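Local coordinates for protein sulfatase (Bacteroides fragilis CAG:558, PDB 6USS) that probably hydrolyses aryl sulfate esters as a calcium-dependent gut bacterial sulfatase, at residues D42-Q47 with Y260-P265; Q81-S86 with G354-P359; G325-P330 with L344-G349. The protein carries 1 engineered substitution. All blocks are in the same frame, centred on the assembly; numbering follows the deposited sequence.

Contact 1. Residues D42-Q47 with Y260-P265; sequences DDMGWQ and YAIHVP. With CA (calcium ion), chain C.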
ATOM      1  N   ASP A  42     -18.004  -7.169 -13.665  1.00 20.67           N
ATOM      2  CA  ASP A  42     -18.461  -8.272 -12.828  1.00 21.37           C
ATOM      3  C   ASP A  42     -19.726  -8.918 -13.396  1.00 19.23           C
ATOM      4  O   ASP A  42     -20.688  -8.221 -13.732  1.00 17.61           O
ATOM      5  CB  ASP A  42     -18.736  -7.781 -11.409  1.00 19.24           C
ATOM      6  CG  ASP A  42     -18.836  -8.909 -10.435  1.00 23.43           C
ATOM      7  OD1 ASP A  42     -18.194  -9.946 -10.708  1.00 25.38           O
ATOM      8  OD2 ASP A  42     -19.543  -8.773  -9.410  1.00 24.48           O
ATOM      9  N   ASP A  43     -19.730 -10.252 -13.482  1.00 19.28           N
ATOM     10  CA  ASP A  43     -20.924 -11.012 -13.867  1.00 19.72           C
ATOM     11  C   ASP A  43     -21.484 -10.583 -15.222  1.00 17.22           C
ATOM     12  O   ASP A  43     -22.692 -10.673 -15.456  1.00 17.85           O
ATOM     13  CB  ASP A  43     -22.033 -10.903 -12.806  1.00 22.79           C
ATOM     14  CG  ASP A  43     -21.648 -11.531 -11.474  1.00 21.91           C
ATOM     15  OD1 ASP A  43     -20.612 -12.232 -11.446  1.00 20.41           O
ATOM     16  OD2 ASP A  43     -22.380 -11.322 -10.469  1.00 15.21           O
ATOM     17  N   MET A  44     -20.631 -10.109 -16.127  1.00 17.28           N
ATOM     18  CA  MET A  44     -21.066  -9.702 -17.457  1.00 18.04           C
ATOM     19  C   MET A  44     -20.998 -10.895 -18.419  1.00 23.41           C
ATOM     20  O   MET A  44     -19.964 -11.564 -18.514  1.00 25.67           O
ATOM     21  CB  MET A  44     -20.205  -8.538 -17.954  1.00 17.07           C
ATOM     22  CG  MET A  44     -20.500  -8.078 -19.380  1.00 18.36           C
ATOM     23  SD  MET A  44     -19.376  -6.810 -20.007  1.00 18.40           S
ATOM     24  CE  MET A  44     -20.006  -6.576 -21.675  1.00 15.84           C
ATOM     25  N   GLY A  45     -22.109 -11.161 -19.143  1.00 18.03           N
ATOM     26  CA  GLY A  45     -22.157 -12.292 -20.047  1.00 18.52           C
ATOM     27  C   GLY A  45     -21.542 -12.021 -21.430  1.00 21.30           C
ATOM     28  O   GLY A  45     -21.344 -10.884 -21.856  1.00 19.81           O
ATOM     29  N   TRP A  46     -21.260 -13.118 -22.142  1.00 20.31           N
ATOM     30  CA  TRP A  46     -20.753 -13.049 -23.509  1.00 18.98           C
ATOM     31  C   TRP A  46     -21.610 -12.198 -24.438  1.00 22.90           C
ATOM     32  O   TRP A  46     -21.122 -11.766 -25.493  1.00 19.85           O
ATOM     33  CB  TRP A  46     -20.676 -14.449 -24.094  1.00 17.32           C
ATOM     34  CG  TRP A  46     -19.706 -14.634 -25.229  1.00 19.51           C
ATOM     35  CD1 TRP A  46     -18.378 -14.299 -25.245  1.00 16.87           C
ATOM     36  CD2 TRP A  46     -19.978 -15.260 -26.496  1.00 18.42           C
ATOM     37  NE1 TRP A  46     -17.812 -14.673 -26.445  1.00 19.67           N
ATOM     38  CE2 TRP A  46     -18.773 -15.250 -27.234  1.00 17.02           C
ATOM     39  CE3 TRP A  46     -21.124 -15.806 -27.081  1.00 17.52           C
ATOM     40  CZ2 TRP A  46     -18.679 -15.778 -28.528  1.00 18.30           C
ATOM     41  CZ3 TRP A  46     -21.032 -16.330 -28.370  1.00 18.80           C
ATOM     42  CH2 TRP A  46     -19.811 -16.321 -29.073  1.00 18.12           C
ATOM     43  N   GLN A  47     -22.880 -11.974 -24.104  1.00 19.32           N
ATOM     44  CA  GLN A  47     -23.783 -11.250 -24.988  1.00 18.25           C
ATOM     45  C   GLN A  47     -24.392 -10.025 -24.320  1.00 19.75           C
ATOM     46  O   GLN A  47     -25.381  -9.486 -24.835  1.00 23.70           O
ATOM     47  CB  GLN A  47     -24.887 -12.186 -25.485  1.00 21.21           C
ATOM     48  CG  GLN A  47     -24.405 -13.281 -26.443  1.00 17.57           C
ATOM     49  CD  GLN A  47     -24.298 -12.784 -27.869  1.00 20.97           C
ATOM     50  OE1 GLN A  47     -24.934 -11.800 -28.230  1.00 19.23           O
ATOM     51  NE2 GLN A  47     -23.510 -13.477 -28.696  1.00 21.93           N
ATOM     52  N   TYR A 260     -18.011  -2.854  -9.839  1.00 16.08           N
ATOM     53  CA  TYR A 260     -18.997  -3.660  -9.131  1.00 22.40           C
ATOM     54  C   TYR A 260     -20.161  -4.028 -10.045  1.00 21.80           C
ATOM     55  O   TYR A 260     -20.764  -5.095  -9.872  1.00 22.53           O
ATOM     56  CB  TYR A 260     -19.495  -2.928  -7.883  1.00 22.14           C
ATOM     57  CG  TYR A 260     -18.507  -2.979  -6.754  1.00 15.74           C
ATOM     58  CD1 TYR A 260     -18.401  -4.106  -5.962  1.00 15.41           C
ATOM     59  CD2 TYR A 260     -17.670  -1.908  -6.490  1.00 16.79           C
ATOM     60  CE1 TYR A 260     -17.487  -4.173  -4.941  1.00 18.40           C
ATOM     61  CE2 TYR A 260     -16.739  -1.958  -5.467  1.00 17.84           C
ATOM     62  CZ  TYR A 260     -16.653  -3.100  -4.685  1.00 19.91           C
ATOM     63  OH  TYR A 260     -15.750  -3.182  -3.637  1.00 16.69           O
ATOM     64  N   ALA A 261     -20.493  -3.159 -11.005  1.00 19.24           N
ATOM     65  CA  ALA A 261     -21.414  -3.517 -12.076  1.00 17.52           C
ATOM     66  C   ALA A 261     -20.872  -4.723 -12.837  1.00 17.90           C
ATOM     67  O   ALA A 261     -19.667  -4.827 -13.075  1.00 18.62           O
ATOM     68  CB  ALA A 261     -21.595  -2.326 -13.017  1.00 15.41           C
ATOM     69  N   ILE A 262     -21.755  -5.634 -13.248  1.00 17.05           N
ATOM     70  CA  ILE A 262     -23.204  -5.470 -13.223  1.00 20.55           C
ATOM     71  C   ILE A 262     -23.858  -6.447 -12.242  1.00 19.58           C
ATOM     72  O   ILE A 262     -24.870  -7.083 -12.549  1.00 17.10           O
ATOM     73  CB  ILE A 262     -23.762  -5.654 -14.636  1.00 19.50           C
ATOM     74  CG1 ILE A 262     -23.278  -6.996 -15.218  1.00 16.49           C
ATOM     75  CG2 ILE A 262     -23.344  -4.477 -15.514  1.00 14.15           C
ATOM     76  CD1 ILE A 262     -23.730  -7.269 -16.657  1.00 14.27           C
ATOM     77  N   HIS A 263     -23.244  -6.555 -11.065  1.00 20.76           N
ATOM     78  CA  HIS A 263     -23.652  -7.471 -10.009  1.00 17.74           C
ATOM     79  C   HIS A 263     -25.042  -7.108  -9.490  1.00 15.94           C
ATOM     80  O   HIS A 263     -25.499  -5.970  -9.611  1.00 19.23           O
ATOM     81  CB  HIS A 263     -22.628  -7.418  -8.868  1.00 18.51           C
ATOM     82  CG  HIS A 263     -22.647  -8.614  -7.971  1.00 20.39           C
ATOM     83  ND1 HIS A 263     -23.470  -8.703  -6.866  1.00 24.13           N
ATOM     84  CD2 HIS A 263     -21.948  -9.775  -8.013  1.00 19.92           C
ATOM     85  CE1 HIS A 263     -23.281  -9.869  -6.271  1.00 20.13           C
ATOM     86  NE2 HIS A 263     -22.360 -10.537  -6.946  1.00 19.59           N
ATOM     87  N   VAL A 264     -25.717  -8.088  -8.896  1.00 15.44           N
ATOM     88  CA  VAL A 264     -26.998  -7.822  -8.242  1.00 16.97           C
ATOM     89  C   VAL A 264     -26.736  -7.048  -6.953  1.00 20.87           C
ATOM     90  O   VAL A 264     -25.605  -7.074  -6.439  1.00 20.16           O
ATOM     91  CB  VAL A 264     -27.790  -9.115  -7.979  1.00 20.43           C
ATOM     92  CG1 VAL A 264     -28.216  -9.746  -9.306  1.00 17.11           C
ATOM     93  CG2 VAL A 264     -27.018 -10.098  -7.057  1.00 13.90           C
ATOM     94  N   PRO A 265     -27.731  -6.311  -6.411  1.00 24.09           N
ATOM     95  CA  PRO A 265     -29.085  -6.138  -6.961  1.00 18.20           C
ATOM     96  C   PRO A 265     -29.077  -5.182  -8.151  1.00 22.28           C
ATOM     97  O   PRO A 265     -28.233  -4.281  -8.197  1.00 19.57           O
ATOM     98  CB  PRO A 265     -29.852  -5.542  -5.790  1.00 15.33           C
ATOM     99  CG  PRO A 265     -28.821  -4.714  -5.089  1.00 13.15           C
ATOM    100  CD  PRO A 265     -27.530  -5.486  -5.202  1.00 16.41           C
TER
HETATM  101 CA    CA C 601     -18.463 -12.227 -10.680  1.00 22.43          CA
HETATM  102  O   HOH W   1     -19.885  -6.390  -7.483  1.00 22.65           O
HETATM  103  O   HOH W   2     -25.021 -10.554 -10.025  1.00 13.13           O
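D42 and I262 clasp the two loops through their backbones. D42 N donates to A261 O at 2.9 Å, and I262 N returns a bond to D42 O at 2.8 Å. A cis peptide precedes I262.

CB of D42 sits against the carbonyl oxygens of Y260 and A261. CG is anti to the backbone N (chi1 -164°), which carries the carboxylate toward H263 and the metal. OD1 binds the calcium ion at 2.3 Å. OD2 meets the edge of the H263 ring, 3.0 Å from H263 CD2, with carboxylate and ring nearly coplanar. A water lies between D42 OD2 and Y260 O, and K165 makes a salt bridge to OD2.

This is the calcium site of the sulfatase fold, related to alkaline phosphatase. Both loops follow neighbouring parallel strands, 35-41 and 253-258. The first loop brings calcium ligands, and the second brings H263 beside them. D43 OD1 is a second ligand, and C88, D322 and N323 complete the site; C88 is an engineered residue. D43 OD2 approaches H263 obliquely, 2.9 Å from H263 CD2, and is salt-bridged to K348. A water links D43 OD2 to V264 N. H263 ND1 donates to V264 O at 2.7 Å, close to the ring plane, which should fix the ring's rotation.

On the apolar side, I262 CD1 lies 4.0 Å from M44 CB. Helix 283-308 packs against both side chains, with M295 touching M44.

Contact 2. Residues Q81-S86 with G354-P359; sequences QAYASS and GGVREP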
ATOM      1  N   GLN A  81     -13.252 -16.427 -27.851  1.00 17.44           N
ATOM      2  CA  GLN A  81     -13.246 -17.668 -27.074  1.00 20.32           C
ATOM      3  C   GLN A  81     -12.357 -17.518 -25.832  1.00 18.21           C
ATOM      4  O   GLN A  81     -11.444 -18.299 -25.584  1.00 19.36           O
ATOM      5  CB  GLN A  81     -12.814 -18.841 -27.956  1.00 18.09           C
ATOM      6  CG  GLN A  81     -13.588 -20.116 -27.686  1.00 23.16           C
ATOM      7  CD  GLN A  81     -13.317 -21.249 -28.699  1.00 26.86           C
ATOM      8  OE1 GLN A  81     -14.091 -22.206 -28.791  1.00 24.54           O
ATOM      9  NE2 GLN A  81     -12.230 -21.137 -29.452  1.00 19.87           N
ATOM     10  N   ALA A  82     -12.643 -16.503 -25.011  1.00 15.13           N
ATOM     11  CA  ALA A  82     -11.910 -16.260 -23.769  1.00 16.99           C
ATOM     12  C   ALA A  82     -12.679 -16.815 -22.574  1.00 16.17           C
ATOM     13  O   ALA A  82     -13.876 -16.566 -22.436  1.00 20.14           O
ATOM     14  CB  ALA A  82     -11.655 -14.760 -23.574  1.00 16.75           C
ATOM     15  N   TYR A  83     -11.981 -17.539 -21.688  1.00 17.89           N
ATOM     16  CA  TYR A  83     -12.605 -18.219 -20.557  1.00 17.11           C
ATOM     17  C   TYR A  83     -12.130 -17.699 -19.198  1.00 17.27           C
ATOM     18  O   TYR A  83     -10.958 -17.366 -19.004  1.00 15.86           O
ATOM     19  CB  TYR A  83     -12.361 -19.735 -20.625  1.00 15.13           C
ATOM     20  CG  TYR A  83     -13.070 -20.360 -21.792  1.00 19.76           C
ATOM     21  CD1 TYR A  83     -14.455 -20.484 -21.797  1.00 20.34           C
ATOM     22  CD2 TYR A  83     -12.366 -20.783 -22.913  1.00 20.48           C
ATOM     23  CE1 TYR A  83     -15.126 -21.035 -22.889  1.00 21.00           C
ATOM     24  CE2 TYR A  83     -13.024 -21.338 -24.004  1.00 23.85           C
ATOM     25  CZ  TYR A  83     -14.402 -21.456 -23.987  1.00 21.12           C
ATOM     26  OH  TYR A  83     -15.039 -22.000 -25.075  1.00 22.76           O
ATOM     27  N   ALA A  84     -13.068 -17.649 -18.256  1.00 17.96           N
ATOM     28  CA  ALA A  84     -12.833 -17.466 -16.829  1.00 19.68           C
ATOM     29  C   ALA A  84     -13.397 -18.686 -16.097  1.00 16.84           C
ATOM     30  O   ALA A  84     -13.769 -19.678 -16.723  1.00 18.15           O
ATOM     31  CB  ALA A  84     -13.469 -16.164 -16.343  1.00 15.55           C
ATOM     32  N   SER A  85     -13.455 -18.619 -14.768  1.00 15.87           N
ATOM     33  CA  SER A  85     -14.290 -19.565 -14.035  1.00 19.86           C
ATOM     34  C   SER A  85     -15.711 -19.020 -13.927  1.00 16.67           C
ATOM     35  O   SER A  85     -16.000 -17.890 -14.322  1.00 14.77           O
ATOM     36  CB  SER A  85     -13.712 -19.891 -12.649  1.00 15.84           C
ATOM     37  OG  SER A  85     -12.437 -20.517 -12.748  1.00 15.19           O
ATOM     38  N   SER A  86     -16.617 -19.843 -13.403  1.00 18.28           N
ATOM     39  CA  SER A  86     -18.028 -19.477 -13.421  1.00 17.74           C
ATOM     40  C   SER A  86     -18.439 -18.629 -12.227  1.00 16.37           C
ATOM     41  O   SER A  86     -19.606 -18.235 -12.146  1.00 18.11           O
ATOM     42  CB  SER A  86     -18.908 -20.727 -13.508  1.00 14.58           C
ATOM     43  OG  SER A  86     -18.757 -21.559 -12.384  1.00 20.18           O
ATOM     44  N   GLY A 354     -22.140 -20.595 -21.040  1.00 19.44           N
ATOM     45  CA  GLY A 354     -22.783 -19.412 -20.505  1.00 20.26           C
ATOM     46  C   GLY A 354     -22.176 -18.959 -19.193  1.00 23.44           C
ATOM     47  O   GLY A 354     -22.260 -17.777 -18.848  1.00 20.91           O
ATOM     48  N   GLY A 355     -21.555 -19.882 -18.448  1.00 19.39           N
ATOM     49  CA  GLY A 355     -20.911 -19.542 -17.196  1.00 18.22           C
ATOM     50  C   GLY A 355     -19.464 -19.097 -17.313  1.00 20.48           C
ATOM     51  O   GLY A 355     -18.940 -18.471 -16.388  1.00 20.48           O
ATOM     52  N   VAL A 356     -18.796 -19.409 -18.426  1.00 19.94           N
ATOM     53  CA  VAL A 356     -17.345 -19.245 -18.498  1.00 19.48           C
ATOM     54  C   VAL A 356     -16.859 -18.489 -19.732  1.00 22.33           C
ATOM     55  O   VAL A 356     -15.724 -17.975 -19.721  1.00 22.22           O
ATOM     56  CB  VAL A 356     -16.633 -20.616 -18.400  1.00 18.65           C
ATOM     57  CG1 VAL A 356     -16.865 -21.233 -17.034  1.00 14.84           C
ATOM     58  CG2 VAL A 356     -17.094 -21.552 -19.519  1.00 16.71           C
ATOM     59  N   ARG A 357     -17.622 -18.359 -20.822  1.00 24.27           N
ATOM     60  CA  ARG A 357     -17.147 -17.609 -21.982  1.00 19.77           C
ATOM     61  C   ARG A 357     -17.427 -16.119 -21.788  1.00 16.21           C
ATOM     62  O   ARG A 357     -18.587 -15.714 -21.679  1.00 14.19           O
ATOM     63  CB  ARG A 357     -17.785 -18.120 -23.271  1.00 17.02           C
ATOM     64  CG  ARG A 357     -16.856 -17.903 -24.461  1.00 24.50           C
ATOM     65  CD  ARG A 357     -17.562 -17.984 -25.802  1.00 21.50           C
ATOM     66  NE  ARG A 357     -17.821 -19.361 -26.183  1.00 24.98           N
ATOM     67  CZ  ARG A 357     -17.454 -19.900 -27.342  1.00 29.12           C
ATOM     68  NH1 ARG A 357     -16.806 -19.162 -28.238  1.00 26.23           N
ATOM     69  NH2 ARG A 357     -17.739 -21.178 -27.603  1.00 24.25           N
ATOM     70  N   GLU A 358     -16.348 -15.293 -21.777  1.00 15.58           N
ATOM     71  CA  GLU A 358     -16.347 -13.883 -21.402  1.00 17.82           C
ATOM     72  C   GLU A 358     -16.037 -12.965 -22.583  1.00 15.29           C
ATOM     73  O   GLU A 358     -15.269 -13.324 -23.475  1.00 18.33           O
ATOM     74  CB  GLU A 358     -15.304 -13.629 -20.303  1.00 18.40           C
ATOM     75  CG  GLU A 358     -15.481 -14.484 -19.068  1.00 17.60           C
ATOM     76  CD  GLU A 358     -16.923 -14.485 -18.606  1.00 21.79           C
ATOM     77  OE1 GLU A 358     -17.489 -15.590 -18.460  1.00 16.07           O
ATOM     78  OE2 GLU A 358     -17.487 -13.378 -18.414  1.00 18.55           O
ATOM     79  N   PRO A 359     -16.593 -11.758 -22.602  1.00 16.21           N
ATOM     80  CA  PRO A 359     -16.201 -10.782 -23.632  1.00 16.37           C
ATOM     81  C   PRO A 359     -14.835 -10.190 -23.322  1.00 19.21           C
ATOM     82  O   PRO A 359     -14.589  -9.731 -22.203  1.00 17.80           O
ATOM     83  CB  PRO A 359     -17.298  -9.719 -23.547  1.00 17.22           C
ATOM     84  CG  PRO A 359     -17.778  -9.814 -22.106  1.00 19.14           C
ATOM     85  CD  PRO A 359     -17.717 -11.283 -21.777  1.00 18.99           C
TER
HETATM   86  O   HOH W   3     -15.022 -14.734 -25.649  1.00 16.39           O
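This is a buried antiparallel strand pairing, extended by loop contacts, between the end of strand 77-83 and the turn from helix 353-356 into strand 357-363. Y83 and R357 form a non-hydrogen-bonded pair. Two backbone bonds cross beside it. E358 N donates to A82 O at 2.9 Å, and A84 N donates to V356 O at 3.1 Å. A water adds a bridge, accepting from A82 N and donating to E358 O.

V356 fills the angle between the Y83 ring and the chain beyond it. Its CG2 lies 3.6 Å from Y83 CD1. Its CG1 lies near A84 O and S86 N. Separately, S86 CA makes a CA-H...O contact to G355 O at 3.3 Å. The pairing is part of the large mixed sheet of the sulfatase domain, in which strand 77-83 runs antiparallel to 357-363. Strand 422-427 of the smaller antiparallel sheet packs on it here, with W425 touching V356.

R357 shares its face of the sheet with Y83. The chain bends at chi3 (-77°), and the guanidinium lies with Y83 OH and Q81 CG over one face. Y83 OH is 3.8 Å from R357 NH2, and the ring and guanidinium planes are 61° apart. Q81 CG is 3.4 Å from R357 NH1. E353 binds both Y83 OH and R357 NH2, so one carboxylate ties the two side chains together. W46 makes a cation-pi contact with R357.

On the other face of the sheet, with A82, is E358. Its CG meets A84 CB at 3.8 Å.

Contact 3. Residues G325-P330 with L344-G349; sequences GLSSEP and LNSGKG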
ATOM      1  N   GLY A 325     -23.156 -14.054 -17.191  1.00 17.50           N
ATOM      2  CA  GLY A 325     -24.261 -13.323 -16.601  1.00 18.08           C
ATOM      3  C   GLY A 325     -25.130 -14.221 -15.742  1.00 18.66           C
ATOM      4  O   GLY A 325     -25.202 -15.435 -15.938  1.00 21.29           O
ATOM      5  N   LEU A 326     -25.784 -13.614 -14.757  1.00 16.89           N
ATOM      6  CA  LEU A 326     -26.683 -14.357 -13.878  1.00 20.63           C
ATOM      7  C   LEU A 326     -27.940 -14.768 -14.638  1.00 16.75           C
ATOM      8  O   LEU A 326     -28.726 -13.918 -15.065  1.00 18.38           O
ATOM      9  CB  LEU A 326     -27.041 -13.512 -12.658  1.00 17.34           C
ATOM     10  CG  LEU A 326     -28.013 -14.103 -11.646  1.00 18.84           C
ATOM     11  CD1 LEU A 326     -27.373 -15.265 -10.948  1.00 17.27           C
ATOM     12  CD2 LEU A 326     -28.408 -13.047 -10.642  1.00 18.00           C
ATOM     13  N   SER A 327     -28.125 -16.075 -14.819  1.00 18.88           N
ATOM     14  CA  SER A 327     -29.292 -16.600 -15.521  1.00 23.41           C
ATOM     15  C   SER A 327     -30.086 -17.589 -14.674  1.00 22.67           C
ATOM     16  O   SER A 327     -30.942 -18.300 -15.217  1.00 21.34           O
ATOM     17  CB  SER A 327     -28.875 -17.257 -16.840  1.00 17.35           C
ATOM     18  OG  SER A 327     -27.771 -18.109 -16.634  1.00 17.35           O
ATOM     19  N   SER A 328     -29.845 -17.624 -13.361  1.00 25.11           N
ATOM     20  CA  SER A 328     -30.480 -18.546 -12.424  1.00 25.49           C
ATOM     21  C   SER A 328     -31.730 -17.983 -11.770  1.00 23.60           C
ATOM     22  O   SER A 328     -32.467 -18.747 -11.137  1.00 20.93           O
ATOM     23  CB  SER A 328     -29.546 -18.884 -11.259  1.00 23.56           C
ATOM     24  OG  SER A 328     -28.213 -19.034 -11.662  1.00 27.93           O
ATOM     25  N   GLU A 329     -31.951 -16.674 -11.842  1.00 18.14           N
ATOM     26  CA  GLU A 329     -32.859 -16.014 -10.910  1.00 22.13           C
ATOM     27  C   GLU A 329     -33.938 -15.217 -11.628  1.00 25.22           C
ATOM     28  O   GLU A 329     -33.649 -14.131 -12.170  1.00 25.38           O
ATOM     29  CB  GLU A 329     -32.056 -15.124  -9.962  1.00 17.38           C
ATOM     30  CG  GLU A 329     -31.175 -15.937  -9.032  1.00 22.02           C
ATOM     31  CD  GLU A 329     -30.589 -15.128  -7.888  1.00 28.33           C
ATOM     32  OE1 GLU A 329     -30.666 -13.878  -7.951  1.00 25.23           O
ATOM     33  OE2 GLU A 329     -30.048 -15.746  -6.931  1.00 22.77           O
ATOM     34  N   PRO A 330     -35.190 -15.691 -11.639  1.00 21.58           N
ATOM     35  CA  PRO A 330     -36.237 -14.985 -12.397  1.00 18.77           C
ATOM     36  C   PRO A 330     -36.661 -13.672 -11.766  1.00 17.65           C
ATOM     37  O   PRO A 330     -37.257 -12.839 -12.454  1.00 18.05           O
ATOM     38  CB  PRO A 330     -37.399 -15.990 -12.421  1.00 22.41           C
ATOM     39  CG  PRO A 330     -36.850 -17.280 -11.826  1.00 21.83           C
ATOM     40  CD  PRO A 330     -35.705 -16.897 -10.970  1.00 19.48           C
ATOM     41  N   LEU A 344     -25.348 -19.019 -25.705  1.00 20.83           N
ATOM     42  CA  LEU A 344     -24.647 -19.906 -24.785  1.00 26.00           C
ATOM     43  C   LEU A 344     -25.626 -20.515 -23.785  1.00 23.61           C
ATOM     44  O   LEU A 344     -26.655 -19.917 -23.461  1.00 19.30           O
ATOM     45  CB  LEU A 344     -23.537 -19.161 -24.046  1.00 20.79           C
ATOM     46  CG  LEU A 344     -22.556 -18.418 -24.940  1.00 21.49           C
ATOM     47  CD1 LEU A 344     -21.431 -17.863 -24.096  1.00 17.03           C
ATOM     48  CD2 LEU A 344     -22.031 -19.358 -26.016  1.00 20.77           C
ATOM     49  N   ASN A 345     -25.290 -21.714 -23.291  1.00 18.48           N
ATOM     50  CA  ASN A 345     -26.140 -22.423 -22.337  1.00 17.97           C
ATOM     51  C   ASN A 345     -25.940 -21.896 -20.911  1.00 19.58           C
ATOM     52  O   ASN A 345     -24.812 -21.845 -20.407  1.00 19.07           O
ATOM     53  CB  ASN A 345     -25.847 -23.923 -22.396  1.00 14.31           C
ATOM     54  CG  ASN A 345     -27.010 -24.775 -21.883  1.00 16.87           C
ATOM     55  OD1 ASN A 345     -27.745 -24.377 -20.982  1.00 18.75           O
ATOM     56  ND2 ASN A 345     -27.155 -25.976 -22.448  1.00 16.37           N
ATOM     57  N   SER A 346     -27.037 -21.507 -20.271  1.00 16.57           N
ATOM     58  CA  SER A 346     -27.063 -21.207 -18.838  1.00 17.61           C
ATOM     59  C   SER A 346     -26.173 -19.972 -18.579  1.00 22.01           C
ATOM     60  O   SER A 346     -26.106 -19.041 -19.398  1.00 22.48           O
ATOM     61  CB  SER A 346     -26.698 -22.471 -18.060  1.00 17.44           C
ATOM     62  OG  SER A 346     -26.651 -22.246 -16.664  1.00 18.87           O
ATOM     63  N   GLY A 347     -25.488 -19.922 -17.434  1.00 19.00           N
ATOM     64  CA  GLY A 347     -24.760 -18.727 -17.072  1.00 19.86           C
ATOM     65  C   GLY A 347     -23.988 -18.879 -15.785  1.00 18.81           C
ATOM     66  O   GLY A 347     -23.487 -19.968 -15.486  1.00 21.76           O
ATOM     67  N   LYS A 348     -23.923 -17.798 -15.005  1.00 20.34           N
ATOM     68  CA  LYS A 348     -23.100 -17.764 -13.801  1.00 22.28           C
ATOM     69  C   LYS A 348     -23.325 -19.005 -12.947  1.00 19.75           C
ATOM     70  O   LYS A 348     -24.465 -19.404 -12.711  1.00 21.45           O
ATOM     71  CB  LYS A 348     -23.397 -16.504 -12.986  1.00 17.23           C
ATOM     72  CG  LYS A 348     -22.604 -16.458 -11.683  1.00 15.60           C
ATOM     73  CD  LYS A 348     -22.735 -15.141 -11.003  1.00 15.80           C
ATOM     74  CE  LYS A 348     -21.767 -15.074  -9.827  1.00 17.62           C
ATOM     75  NZ  LYS A 348     -21.811 -13.757  -9.175  1.00 11.45           N
ATOM     76  N   GLY A 349     -22.220 -19.625 -12.510  1.00 18.24           N
ATOM     77  CA  GLY A 349     -22.266 -20.840 -11.728  1.00 20.04           C
ATOM     78  C   GLY A 349     -22.229 -22.123 -12.535  1.00 22.92           C
ATOM     79  O   GLY A 349     -22.001 -23.192 -11.957  1.00 21.26           O
TER
HETATM   80  O   HOH W   4     -28.351 -20.480 -15.335  1.00 18.90           O
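G325 and K348 join two loop segments by a backbone bond, K348 N to G325 O at 2.8 Å, with the touching parts running 109° apart. The N-H...O angle is nearly straight at 170°, but the donor stands above the carbonyl plane. G347 CA adds a CA-H...O contact to the same oxygen at 3.5 Å. N341 ND2 is a further donor to G325 O, so this buried carbonyl accepts two hydrogen bonds.

G347 has no side chain, and this lets S327 close in on the backbone. S327 OG lies 3.1 Å from G347 CA. The torsion explains the approach: chi1 of 47° sets OG between the backbone N and the carbonyl carbon of S327, turned toward the other loop. A water bridges the two serines. It lies 2.8 Å from S327 OG and donates to S346 OG at 2.8 Å. S346 OG is also bonded to P436 O, which ties this corner to a further loop.

K348 starts at the contact and leaves it. Its CB rests 3.6 Å from G325 O and 4.0 Å from L326 CA. From there the chain is fully extended, with CG anti to the backbone N. This carries NZ toward the calcium site, to D43. The contact therefore sets the base of a second-shell lysine whose tip reaches a first-shell ligand.

S328 OG is more distant, 3.9 Å from K348 O, and W431 and N433 pack on S328. Both segments belong to the long excursion between strand 315-321 and helix 353-356. A probable backbone bond from G349 to S86 links the excursion to the loop that joins strand 77-83 to helix 88-97.

How the contacts relate
From the N terminus, strand 35-41 leads into 42-47, the first half of contact 1. Strand 77-83 then opens contact 2 at 81-86. Contact 1 closes at 260-265, after strand 253-258, so its loop crosses that of contact 2. Past strand 315-321, contact 3 opens at 325-330 and closes at 344-349, nested inside the loop that contact 2 closes at 354-359. Contacts 1 and 3 are in series. All three touch one another near the calcium site. Between contacts 1 and 2, for example, M44 O lies 3.1 Å from E358 OE2. Together they tie the strand ends of the large sheet to the loops around the calcium site.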